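Local structure of oxidoreductase (3K1Y) at residues Gly102-Phe107 with Tyr138-Leu143; Ala19-Pro24 with Pro94-Ser99; Ser43-Ala48 with Leu185-Ser190; Ser35-Ala40 with Arg177-Leu182. The protein probably catalyses flavin-dependent redox reactions, as a member of the NADPH-dependent FMN reductase family. All blocks are in the same frame, centred on the assembly; numbering follows the deposited sequence.

Interaction 1: residues Gly102-Phe107 with Tyr138-Leu143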
loop_
_atom_site.group_PDB
_atom_site.type_symbol
_atom_site.label_atom_id
_atom_site.label_comp_id
_atom_site.label_asym_id
_atom_site.label_seq_id
_atom_site.Cartn_x
_atom_site.Cartn_y
_atom_site.Cartn_z
ATOM N N GLY A 102 -13.360 9.891 -1.534
ATOM C CA GLY A 102 -12.774 11.194 -1.305
ATOM C C GLY A 102 -13.509 11.849 -0.148
ATOM O O GLY A 102 -12.893 12.502 0.696
ATOM N N LEU A 103 -14.827 11.657 -0.101
ATOM C CA LEU A 103 -15.649 12.238 0.957
ATOM C C LEU A 103 -15.259 11.656 2.320
ATOM O O LEU A 103 -15.216 12.364 3.329
ATOM C CB LEU A 103 -17.132 11.982 0.681
ATOM C CG LEU A 103 -18.129 12.489 1.735
ATOM C CD1 LEU A 103 -18.105 14.013 1.780
ATOM C CD2 LEU A 103 -19.539 11.976 1.400
ATOM N N PHE A 104 -14.986 10.357 2.339
ATOM C CA PHE A 104 -14.569 9.684 3.550
ATOM C C PHE A 104 -13.258 10.347 3.958
ATOM O O PHE A 104 -13.070 10.730 5.117
ATOM C CB PHE A 104 -14.343 8.199 3.246
ATOM C CG PHE A 104 -13.767 7.403 4.392
ATOM C CD1 PHE A 104 -14.601 6.809 5.332
ATOM C CD2 PHE A 104 -12.385 7.192 4.486
ATOM C CE1 PHE A 104 -14.076 6.005 6.352
ATOM C CE2 PHE A 104 -11.850 6.396 5.496
ATOM C CZ PHE A 104 -12.701 5.795 6.434
ATOM N N LYS A 105 -12.359 10.496 2.991
ATOM C CA LYS A 105 -11.054 11.091 3.260
ATOM C C LYS A 105 -11.177 12.528 3.750
ATOM O O LYS A 105 -10.465 12.946 4.669
ATOM C CB LYS A 105 -10.173 11.052 2.005
ATOM C CG LYS A 105 -8.745 11.575 2.215
ATOM C CD LYS A 105 -8.049 10.830 3.361
ATOM C CE LYS A 105 -6.528 10.944 3.282
ATOM N NZ LYS A 105 -6.015 12.343 3.288
HETATM N N MSE A 106 -12.082 13.279 3.139
HETATM C CA MSE A 106 -12.268 14.666 3.513
HETATM C C MSE A 106 -12.546 14.817 4.999
HETATM O O MSE A 106 -11.923 15.636 5.671
HETATM C CB MSE A 106 -13.409 15.268 2.707
HETATM C CG MSE A 106 -13.497 16.774 2.806
HETATM SE SE MSE A 106 -14.791 17.427 1.553
HETATM C CE MSE A 106 -13.722 17.305 -0.068
ATOM N N PHE A 107 -13.477 14.023 5.513
ATOM C CA PHE A 107 -13.824 14.086 6.927
ATOM C C PHE A 107 -12.558 14.004 7.775
ATOM O O PHE A 107 -12.281 14.898 8.580
ATOM C CB PHE A 107 -14.778 12.947 7.307
ATOM C CG PHE A 107 -15.173 12.944 8.767
ATOM C CD1 PHE A 107 -16.055 13.899 9.269
ATOM C CD2 PHE A 107 -14.648 11.994 9.642
ATOM C CE1 PHE A 107 -16.413 13.905 10.627
ATOM C CE2 PHE A 107 -14.995 11.990 10.993
ATOM C CZ PHE A 107 -15.884 12.952 11.486
ATOM N N TYR A 138 -4.222 -1.502 3.155
ATOM C CA TYR A 138 -3.332 -0.620 2.414
ATOM C C TYR A 138 -3.798 0.822 2.290
ATOM O O TYR A 138 -3.035 1.676 1.840
ATOM C CB TYR A 138 -3.080 -1.209 1.025
ATOM C CG TYR A 138 -2.218 -2.441 1.069
ATOM C CD1 TYR A 138 -0.884 -2.359 1.446
ATOM C CD2 TYR A 138 -2.745 -3.693 0.784
ATOM C CE1 TYR A 138 -0.094 -3.496 1.547
ATOM C CE2 TYR A 138 -1.959 -4.842 0.880
ATOM C CZ TYR A 138 -0.638 -4.732 1.266
ATOM O OH TYR A 138 0.136 -5.857 1.404
ATOM N N ALA A 139 -5.046 1.094 2.676
ATOM C CA ALA A 139 -5.584 2.449 2.608
ATOM C C ALA A 139 -6.184 2.922 3.937
ATOM O O ALA A 139 -5.775 3.961 4.452
ATOM C CB ALA A 139 -6.620 2.556 1.487
ATOM N N LEU A 140 -7.140 2.179 4.500
ATOM C CA LEU A 140 -7.755 2.595 5.770
ATOM C C LEU A 140 -6.874 2.411 6.990
ATOM O O LEU A 140 -6.819 3.278 7.872
ATOM C CB LEU A 140 -9.070 1.865 6.028
ATOM C CG LEU A 140 -10.261 2.372 5.219
ATOM C CD1 LEU A 140 -10.228 1.726 3.843
ATOM C CD2 LEU A 140 -11.551 2.030 5.946
ATOM N N ARG A 141 -6.192 1.278 7.051
ATOM C CA ARG A 141 -5.325 0.990 8.176
ATOM C C ARG A 141 -4.226 2.055 8.268
ATOM O O ARG A 141 -4.071 2.719 9.291
ATOM C CB ARG A 141 -4.737 -0.417 8.009
ATOM C CG ARG A 141 -3.994 -0.932 9.225
ATOM C CD ARG A 141 -4.237 -2.419 9.424
ATOM N NE ARG A 141 -4.503 -2.656 10.837
ATOM C CZ ARG A 141 -5.493 -3.401 11.306
ATOM N NH1 ARG A 141 -6.334 -4.007 10.477
ATOM N NH2 ARG A 141 -5.657 -3.505 12.616
ATOM N N PRO A 142 -3.463 2.250 7.191
ATOM C CA PRO A 142 -2.406 3.268 7.268
ATOM C C PRO A 142 -2.944 4.635 7.708
ATOM O O PRO A 142 -2.274 5.362 8.437
ATOM C CB PRO A 142 -1.850 3.305 5.847
ATOM C CG PRO A 142 -2.102 1.878 5.353
ATOM C CD PRO A 142 -3.505 1.622 5.860
ATOM N N LEU A 143 -4.155 4.971 7.264
ATOM C CA LEU A 143 -4.769 6.251 7.613
ATOM C C LEU A 143 -5.074 6.348 9.105
ATOM O O LEU A 143 -4.750 7.349 9.743
ATOM C CB LEU A 143 -6.059 6.467 6.814
ATOM C CG LEU A 143 -6.804 7.774 7.126
ATOM C CD1 LEU A 143 -5.927 8.965 6.785
ATOM C CD2 LEU A 143 -8.114 7.839 6.333
#

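Interaction 2: residues Ala19-Pro24 with Pro94-Ser99. With SO4 (sulfate ion), chain G.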
loop_
_atom_site.group_PDB
_atom_site.type_symbol
_atom_site.label_atom_id
_atom_site.label_comp_id
_atom_site.label_asym_id
_atom_site.label_seq_id
_atom_site.Cartn_x
_atom_site.Cartn_y
_atom_site.Cartn_z
ATOM N N ALA A 19 -19.696 6.383 4.994
ATOM C CA ALA A 19 -19.568 7.237 3.806
ATOM C C ALA A 19 -20.356 6.826 2.556
ATOM O O ALA A 19 -20.022 7.239 1.445
ATOM C CB ALA A 19 -18.070 7.392 3.453
ATOM N N GLY A 20 -21.398 6.025 2.731
ATOM C CA GLY A 20 -22.187 5.605 1.584
ATOM C C GLY A 20 -23.032 6.728 1.007
ATOM O O GLY A 20 -23.458 7.634 1.728
ATOM N N LEU A 21 -23.288 6.669 -0.295
ATOM C CA LEU A 21 -24.075 7.695 -0.959
ATOM C C LEU A 21 -25.383 7.209 -1.579
ATOM O O LEU A 21 -26.130 8.012 -2.131
ATOM C CB LEU A 21 -23.228 8.380 -2.037
ATOM C CG LEU A 21 -22.304 9.529 -1.614
ATOM C CD1 LEU A 21 -21.700 9.270 -0.251
ATOM C CD2 LEU A 21 -21.216 9.705 -2.666
ATOM N N SER A 22 -25.672 5.914 -1.494
ATOM C CA SER A 22 -26.903 5.379 -2.081
ATOM C C SER A 22 -28.000 5.150 -1.055
ATOM O O SER A 22 -27.729 4.913 0.124
ATOM C CB SER A 22 -26.637 4.046 -2.796
ATOM O OG SER A 22 -25.808 4.207 -3.931
ATOM N N THR A 23 -29.247 5.216 -1.509
ATOM C CA THR A 23 -30.368 4.974 -0.615
ATOM C C THR A 23 -31.220 3.856 -1.203
ATOM O O THR A 23 -31.795 4.001 -2.279
ATOM C CB THR A 23 -31.241 6.242 -0.411
ATOM O OG1 THR A 23 -32.099 6.435 -1.544
ATOM C CG2 THR A 23 -30.352 7.471 -0.234
ATOM N N PRO A 24 -31.268 2.701 -0.522
ATOM C CA PRO A 24 -30.570 2.444 0.745
ATOM C C PRO A 24 -29.048 2.378 0.535
ATOM O O PRO A 24 -28.576 2.196 -0.589
ATOM C CB PRO A 24 -31.156 1.104 1.187
ATOM C CG PRO A 24 -31.353 0.393 -0.142
ATOM C CD PRO A 24 -31.957 1.487 -1.004
ATOM N N PRO A 94 -17.550 2.970 1.065
ATOM C CA PRO A 94 -17.781 2.197 -0.152
ATOM C C PRO A 94 -16.411 2.281 -0.838
ATOM O O PRO A 94 -15.518 2.984 -0.357
ATOM C CB PRO A 94 -18.862 3.000 -0.880
ATOM C CG PRO A 94 -18.691 4.388 -0.340
ATOM C CD PRO A 94 -18.421 4.156 1.114
ATOM N N VAL A 95 -16.217 1.570 -1.934
ATOM C CA VAL A 95 -14.927 1.631 -2.596
ATOM C C VAL A 95 -15.069 2.321 -3.932
ATOM O O VAL A 95 -15.776 1.841 -4.813
ATOM C CB VAL A 95 -14.337 0.233 -2.805
ATOM C CG1 VAL A 95 -12.910 0.353 -3.359
ATOM C CG2 VAL A 95 -14.350 -0.535 -1.487
ATOM N N PHE A 96 -14.416 3.470 -4.063
ATOM C CA PHE A 96 -14.458 4.245 -5.295
ATOM C C PHE A 96 -13.039 4.277 -5.832
ATOM O O PHE A 96 -12.092 4.516 -5.084
ATOM C CB PHE A 96 -14.943 5.681 -5.030
ATOM C CG PHE A 96 -16.400 5.788 -4.651
ATOM C CD1 PHE A 96 -17.180 4.655 -4.453
ATOM C CD2 PHE A 96 -16.980 7.041 -4.456
ATOM C CE1 PHE A 96 -18.513 4.762 -4.062
ATOM C CE2 PHE A 96 -18.312 7.161 -4.066
ATOM C CZ PHE A 96 -19.079 6.018 -3.867
ATOM N N LYS A 97 -12.904 4.038 -7.130
ATOM C CA LYS A 97 -11.605 4.014 -7.788
ATOM C C LYS A 97 -10.558 3.216 -7.014
ATOM O O LYS A 97 -9.412 3.628 -6.888
ATOM C CB LYS A 97 -11.112 5.438 -8.056
ATOM C CG LYS A 97 -12.014 6.230 -9.024
ATOM C CD LYS A 97 -12.341 5.409 -10.271
ATOM C CE LYS A 97 -12.913 6.258 -11.405
ATOM N NZ LYS A 97 -14.178 6.944 -11.046
ATOM N N ALA A 98 -10.986 2.072 -6.489
ATOM C CA ALA A 98 -10.124 1.128 -5.773
ATOM C C ALA A 98 -9.567 1.551 -4.419
ATOM O O ALA A 98 -8.507 1.082 -3.999
ATOM C CB ALA A 98 -8.977 0.683 -6.698
ATOM N N SER A 99 -10.279 2.424 -3.726
ATOM C CA SER A 99 -9.832 2.859 -2.411
ATOM C C SER A 99 -10.972 3.544 -1.675
ATOM O O SER A 99 -12.117 3.518 -2.132
ATOM C CB SER A 99 -8.634 3.800 -2.544
ATOM O OG SER A 99 -8.146 4.169 -1.268
HETATM S S SO4 G . -23.466 2.736 -0.890
HETATM O O1 SO4 G . -22.513 1.950 -0.309
HETATM O O2 SO4 G . -24.377 1.809 -1.411
HETATM O O3 SO4 G . -24.052 3.549 0.064
HETATM O O4 SO4 G . -22.907 3.561 -1.870
#

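Interaction 3: residues Ser43-Ala48 with Leu185-Ser190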
loop_
_atom_site.group_PDB
_atom_site.type_symbol
_atom_site.label_atom_id
_atom_site.label_comp_id
_atom_site.label_asym_id
_atom_site.label_seq_id
_atom_site.Cartn_x
_atom_site.Cartn_y
_atom_site.Cartn_z
ATOM N N SER A 43 -22.475 -5.617 25.802
ATOM C CA SER A 43 -23.525 -6.095 26.671
ATOM C C SER A 43 -23.026 -7.368 27.344
ATOM O O SER A 43 -23.225 -7.562 28.537
ATOM C CB SER A 43 -24.790 -6.376 25.857
ATOM O OG SER A 43 -25.822 -6.887 26.680
ATOM N N ALA A 44 -22.358 -8.226 26.577
ATOM C CA ALA A 44 -21.825 -9.484 27.108
ATOM C C ALA A 44 -20.751 -9.226 28.163
ATOM O O ALA A 44 -20.509 -10.050 29.047
ATOM C CB ALA A 44 -21.256 -10.332 25.986
ATOM N N ARG A 45 -20.103 -8.075 28.077
ATOM C CA ARG A 45 -19.087 -7.761 29.058
ATOM C C ARG A 45 -19.663 -7.007 30.261
ATOM O O ARG A 45 -18.934 -6.477 31.084
ATOM C CB ARG A 45 -17.939 -7.009 28.374
ATOM C CG ARG A 45 -17.027 -7.973 27.608
ATOM C CD ARG A 45 -16.216 -7.292 26.530
ATOM N NE ARG A 45 -16.721 -7.652 25.212
ATOM C CZ ARG A 45 -16.185 -8.573 24.424
ATOM N NH1 ARG A 45 -15.104 -9.243 24.804
ATOM N NH2 ARG A 45 -16.746 -8.832 23.255
ATOM N N GLY A 46 -20.989 -6.982 30.360
ATOM C CA GLY A 46 -21.643 -6.336 31.486
ATOM C C GLY A 46 -21.979 -4.855 31.407
ATOM O O GLY A 46 -22.468 -4.285 32.386
ATOM N N GLU A 47 -21.743 -4.228 30.256
ATOM C CA GLU A 47 -22.028 -2.807 30.123
ATOM C C GLU A 47 -23.011 -2.410 29.029
ATOM O O GLU A 47 -23.479 -3.249 28.260
ATOM C CB GLU A 47 -20.721 -2.038 29.963
ATOM C CG GLU A 47 -19.991 -1.881 31.273
ATOM C CD GLU A 47 -18.748 -1.054 31.146
ATOM O OE1 GLU A 47 -17.700 -1.615 30.768
ATOM O OE2 GLU A 47 -18.824 0.162 31.413
ATOM N N ALA A 48 -23.323 -1.118 28.977
ATOM C CA ALA A 48 -24.272 -0.594 27.999
ATOM C C ALA A 48 -23.574 0.288 26.990
ATOM O O ALA A 48 -22.596 0.957 27.315
ATOM C CB ALA A 48 -25.378 0.197 28.708
ATOM N N LEU A 185 -11.396 -3.535 24.056
ATOM C CA LEU A 185 -10.697 -2.263 24.232
ATOM C C LEU A 185 -11.653 -1.261 24.881
ATOM O O LEU A 185 -11.270 -0.502 25.770
ATOM C CB LEU A 185 -10.201 -1.706 22.886
ATOM C CG LEU A 185 -8.892 -2.184 22.228
ATOM C CD1 LEU A 185 -8.163 -3.190 23.104
ATOM C CD2 LEU A 185 -9.209 -2.782 20.868
ATOM N N ILE A 186 -12.909 -1.283 24.449
ATOM C CA ILE A 186 -13.908 -0.365 24.984
ATOM C C ILE A 186 -14.141 -0.440 26.496
ATOM O O ILE A 186 -14.151 0.591 27.172
ATOM C CB ILE A 186 -15.272 -0.536 24.255
ATOM C CG1 ILE A 186 -15.120 -0.094 22.795
ATOM C CG2 ILE A 186 -16.367 0.268 24.978
ATOM C CD1 ILE A 186 -16.403 0.001 22.035
ATOM N N VAL A 187 -14.325 -1.643 27.033
ATOM C CA VAL A 187 -14.589 -1.781 28.466
ATOM C C VAL A 187 -13.316 -1.748 29.288
ATOM O O VAL A 187 -13.357 -1.627 30.508
ATOM C CB VAL A 187 -15.365 -3.087 28.780
ATOM C CG1 VAL A 187 -16.635 -3.134 27.946
ATOM C CG2 VAL A 187 -14.487 -4.312 28.514
ATOM N N GLU A 188 -12.185 -1.859 28.605
ATOM C CA GLU A 188 -10.881 -1.831 29.246
ATOM C C GLU A 188 -10.594 -0.413 29.733
ATOM O O GLU A 188 -10.177 -0.207 30.873
ATOM C CB GLU A 188 -9.817 -2.251 28.240
ATOM C CG GLU A 188 -8.400 -2.270 28.771
ATOM C CD GLU A 188 -7.383 -2.174 27.649
ATOM O OE1 GLU A 188 -7.282 -1.092 27.029
ATOM O OE2 GLU A 188 -6.698 -3.183 27.379
ATOM N N GLU A 189 -10.826 0.560 28.856
ATOM C CA GLU A 189 -10.589 1.964 29.174
ATOM C C GLU A 189 -11.159 2.343 30.539
ATOM O O GLU A 189 -12.258 1.920 30.902
ATOM C CB GLU A 189 -11.200 2.857 28.087
ATOM C CG GLU A 189 -10.676 2.577 26.680
ATOM C CD GLU A 189 -11.302 3.479 25.628
ATOM O OE1 GLU A 189 -12.548 3.535 25.563
ATOM O OE2 GLU A 189 -10.552 4.125 24.864
ATOM N N SER A 190 -10.403 3.140 31.290
ATOM C CA SER A 190 -10.823 3.575 32.619
ATOM C C SER A 190 -10.354 5.002 32.920
ATOM O O SER A 190 -9.545 5.178 33.859
ATOM C CB SER A 190 -10.276 2.610 33.679
ATOM O OG SER A 190 -10.737 2.950 34.977
#

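Interaction 4: residues Ser35-Ala40 with Arg177-Leu182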
loop_
_atom_site.group_PDB
_atom_site.type_symbol
_atom_site.label_atom_id
_atom_site.label_comp_id
_atom_site.label_asym_id
_atom_site.label_seq_id
_atom_site.Cartn_x
_atom_site.Cartn_y
_atom_site.Cartn_z
ATOM N N SER A 35 -21.997 -2.080 14.408
ATOM C CA SER A 35 -22.318 -1.467 15.697
ATOM C C SER A 35 -23.309 -2.272 16.526
ATOM O O SER A 35 -23.306 -2.176 17.750
ATOM C CB SER A 35 -22.810 -0.026 15.520
ATOM O OG SER A 35 -23.740 0.077 14.468
ATOM N N GLU A 36 -24.151 -3.063 15.869
ATOM C CA GLU A 36 -25.116 -3.904 16.581
ATOM C C GLU A 36 -24.342 -5.006 17.294
ATOM O O GLU A 36 -24.586 -5.302 18.459
ATOM C CB GLU A 36 -26.117 -4.525 15.606
ATOM C CG GLU A 36 -27.496 -3.879 15.649
ATOM C CD GLU A 36 -28.014 -3.471 14.270
ATOM O OE1 GLU A 36 -28.095 -4.337 13.365
ATOM O OE2 GLU A 36 -28.346 -2.275 14.099
ATOM N N ALA A 37 -23.395 -5.609 16.585
ATOM C CA ALA A 37 -22.576 -6.663 17.162
ATOM C C ALA A 37 -21.714 -6.066 18.287
ATOM O O ALA A 37 -21.491 -6.702 19.319
ATOM C CB ALA A 37 -21.700 -7.295 16.083
ATOM N N VAL A 38 -21.236 -4.838 18.096
ATOM C CA VAL A 38 -20.431 -4.206 19.131
ATOM C C VAL A 38 -21.327 -4.015 20.360
ATOM O O VAL A 38 -20.907 -4.270 21.491
ATOM C CB VAL A 38 -19.878 -2.824 18.691
ATOM C CG1 VAL A 38 -18.974 -2.261 19.778
ATOM C CG2 VAL A 38 -19.099 -2.948 17.400
ATOM N N THR A 39 -22.562 -3.570 20.127
ATOM C CA THR A 39 -23.500 -3.354 21.219
ATOM C C THR A 39 -23.704 -4.645 21.997
ATOM O O THR A 39 -23.720 -4.640 23.226
ATOM C CB THR A 39 -24.867 -2.849 20.709
ATOM O OG1 THR A 39 -24.696 -1.568 20.090
ATOM C CG2 THR A 39 -25.849 -2.706 21.860
ATOM N N ALA A 40 -23.842 -5.756 21.284
ATOM C CA ALA A 40 -24.029 -7.037 21.947
ATOM C C ALA A 40 -22.768 -7.407 22.721
ATOM O O ALA A 40 -22.845 -7.844 23.870
ATOM C CB ALA A 40 -24.364 -8.122 20.925
ATOM N N ARG A 177 -16.141 -11.261 15.664
ATOM C CA ARG A 177 -14.750 -11.222 16.118
ATOM C C ARG A 177 -14.262 -9.780 16.234
ATOM O O ARG A 177 -13.715 -9.389 17.265
ATOM C CB ARG A 177 -13.834 -12.000 15.171
ATOM C CG ARG A 177 -12.372 -11.988 15.612
ATOM C CD ARG A 177 -11.493 -12.782 14.666
ATOM N NE ARG A 177 -11.981 -14.146 14.519
ATOM C CZ ARG A 177 -11.481 -15.041 13.676
ATOM N NH1 ARG A 177 -10.462 -14.720 12.887
ATOM N NH2 ARG A 177 -12.008 -16.257 13.620
ATOM N N ALA A 178 -14.453 -8.996 15.174
ATOM C CA ALA A 178 -14.055 -7.587 15.193
ATOM C C ALA A 178 -14.822 -6.889 16.319
ATOM O O ALA A 178 -14.267 -6.090 17.074
ATOM C CB ALA A 178 -14.379 -6.931 13.869
ATOM N N ALA A 179 -16.106 -7.198 16.426
ATOM C CA ALA A 179 -16.937 -6.618 17.475
ATOM C C ALA A 179 -16.352 -6.942 18.857
ATOM O O ALA A 179 -16.231 -6.062 19.714
ATOM C CB ALA A 179 -18.358 -7.156 17.368
ATOM N N GLY A 180 -15.989 -8.206 19.061
ATOM C CA GLY A 180 -15.423 -8.618 20.328
ATOM C C GLY A 180 -14.109 -7.918 20.596
ATOM O O GLY A 180 -13.860 -7.441 21.709
ATOM N N GLU A 181 -13.256 -7.855 19.579
ATOM C CA GLU A 181 -11.963 -7.198 19.728
ATOM C C GLU A 181 -12.175 -5.756 20.172
ATOM O O GLU A 181 -11.563 -5.292 21.137
ATOM C CB GLU A 181 -11.190 -7.229 18.402
ATOM C CG GLU A 181 -10.395 -8.504 18.156
ATOM C CD GLU A 181 -10.049 -8.704 16.680
ATOM O OE1 GLU A 181 -9.635 -7.726 16.018
ATOM O OE2 GLU A 181 -10.187 -9.847 16.182
ATOM N N LEU A 182 -13.058 -5.052 19.475
ATOM C CA LEU A 182 -13.333 -3.664 19.805
ATOM C C LEU A 182 -13.998 -3.536 21.183
ATOM O O LEU A 182 -13.675 -2.618 21.949
ATOM C CB LEU A 182 -14.204 -3.039 18.710
ATOM C CG LEU A 182 -14.586 -1.560 18.806
ATOM C CD1 LEU A 182 -13.361 -0.686 19.032
ATOM C CD2 LEU A 182 -15.283 -1.161 17.523
#

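Interaction 1: residues Gly102-Phe107 with Tyr138-Leu143
Lys105, whose CE packs on CD1 of Leu143 (4.1 Å), carries its NZ into a site gripped three ways: a salt bridge to OD1 of Asp109 on the same helix, and hydrogen bonds to the carbonyl oxygens of Phe96 and Tyr100 of the second subunit. The chain is bent at chi2 (55°) and chi4 (58°), which lays its methylene part against Leu143 while the charge is satisfied at the subunit interface. These partners probably offset the cost of burying the ammonium group.

The rest of the contact is apolar. Leu143 divides its methyls: CD1 takes the lysine, and CD2 meets CE2 of the Phe104 ring at 4.1 Å, these two side chains running past one another in opposite directions. One turn earlier, CD2 of Leu140 reaches CZ of the same ring at 4.0 Å, its side chain almost perpendicular to that of Phe104. The aromatic ring is thus touched by two leucines at neighbouring carbons.

The helical segments run nearly parallel (5°), but their axes are 12.6 Å apart, so long side chains alone bridge them. Helices 102-110 and 135-146 lie together on one face of the parallel sheet: Phe104 rests on Val91 and Thr93 of strand 88-94, and Leu140 on Thr93 and on Ile123 of strand 120-127.

Interaction 2: residues Ala19-Pro24 with Pro94-Ser99
Phe96 holds its CG beside its own backbone N and anti to the carbonyl carbon (chi1 -70°), which directs the ring at Leu21; CD2 of Leu21 meets the ring at its edge, close to the ring plane, 4.1 Å from CE2. The second touch is made by Pro94, whose CD lies 3.5 Å from the carbonyl O of Ala19 and 4.0 Å from the CB of Ala19. Beyond Pro94 the chain reverses in a type I' turn, fastened by Phe96 N to Ser99 O and by Ser99 N to Phe96 O.

A sulfate, probably from the crystallisation liquor, lies against the loop 19-24. Ser22 N donates to its O3 at 3.3 Å in a fairly straight bond (166°), and Gly20, having no side chain, lets O3 come within 3.2 Å of its CA. Ser25 OG, Ser26 N and Thr27 OG1 add further hydrogen bonds, a setting consistent with the FMN phosphate site of flavodoxin-like proteins.

Both loops leave the C-terminal ends of adjacent parallel strands, 12-18 and 88-94, and lead into helices 26-44 and 102-110; Phe104 and Leu103 of the latter back Ala19 and Leu21, respectively.

Interaction 3: residues Ser43-Ala48 with Leu185-Ser190
The carboxylate of Glu47 turns OE1 onto Val187, 3.4 Å from both its CB and its CG1, these two carbons lying to the same side of the carboxylate plane. The guanidinium of Arg45, the other flat group, does not use its plane on Val187; it extends past it along helix 165-188 beside Ala183 and Ser184. Both residues belong to a Schellman motif that ends helix 26-44: Gly46, with positive phi (89°), is its C-prime residue, Glu47 N bonds to Val42 O, and Gly46 N bonds to Ser43 O at 2.9 Å. The reversal lets Arg45 and Glu47, before and after the glycine, both reach Val187 on the last turn of helix 165-188.

No hydrogen bond joins the two segments, so the touch to Val187 is van der Waals only. The polar ends are held elsewhere: OE2 of Glu47 forms a salt bridge with NE of Arg12, and NE of Arg45 bonds to the carbonyl O of Ala41, one turn back. OE2 thus ties the carboxylate to the start of strand 12-18; OE1, which touches the valine, is also hydrogen-bonded outside the two segments. This is a surface contact between two helix C-termini, just before the chain ends.

Val187 has CG1 beside its backbone N (chi1 -55°), where it also meets CB of Arg45 at 4.1 Å; its other methyl, CG2, packs on CD of Arg45 at 4.0 Å.

Interaction 4: residues Ser35-Ala40 with Arg177-Leu182
Helices 26-44 and 165-188 are neighbours on one face of the flavodoxin-like sheet, and this contact is part of their packing, their segments crossing at -52° with axes 8.2 Å apart. The approach is close because small residues meet. CB of Ala179 points at the other helix and settles against the Ala37 methyl and the backbone beside it: it lies 3.6 Å from CB of Ala37 and 3.8 Å from N of Val38. The CA atoms of Val38 and Ala179 are consequently just 4.6 Å apart.

Toward the sheet, Val38 takes over. Its CG2 reaches CD2 of Leu182 at 4.2 Å, one turn beyond Ala179, and also flanks the Ala179 methyl. Leu182 has its CG anti to the backbone N (chi1 -178°), which directs the branch to the valine. Beneath this pair lie the strands: Val38 rests on Leu14 and Leu49, Leu182 on Pro120 and Ile122. No hydrogen bond joins the two segments.

Within helix 26-44, the O of Ser35 accepts two donors from opposite faces of its carbonyl plane, Thr39 N and, at 2.8 Å, Thr39 OG1. The hydroxyl sits 26° off that plane. This ties the threonine side chain back to its own helix, on the side turned from helix 165-188.

The crossing agrees with the i±4/i±4 class of ridges-into-grooves packing, with alanines at its closest point, here forming one outer layer of an alpha/beta/alpha sandwich in which the first and last helices share a face.

How the interactions relate
The contacts surround a parallel sheet with the flavodoxin-like strand order 2-1-3-4-5. Interactions 3 and 4, centres 11 Å apart, join the same two helices, 26-44 and 165-188, and touch through NH2 of Arg45 and CA of Gly180 (3.2 Å). Interactions 1 and 2 lie across the chain's centre from them; their centres are 12 Å apart, with CB of Phe104 meeting CB of Ala19 at 3.8 Å. Along the chain interaction 2 precedes interaction 1, whereas interactions 3 and 4 join early to late segments, enclosing interaction 1, crossing interaction 2 and crossing each other. One helix layer brings the first and last helices together; the opposite one contributes to the contact with the second subunit, beside the probable flavin site.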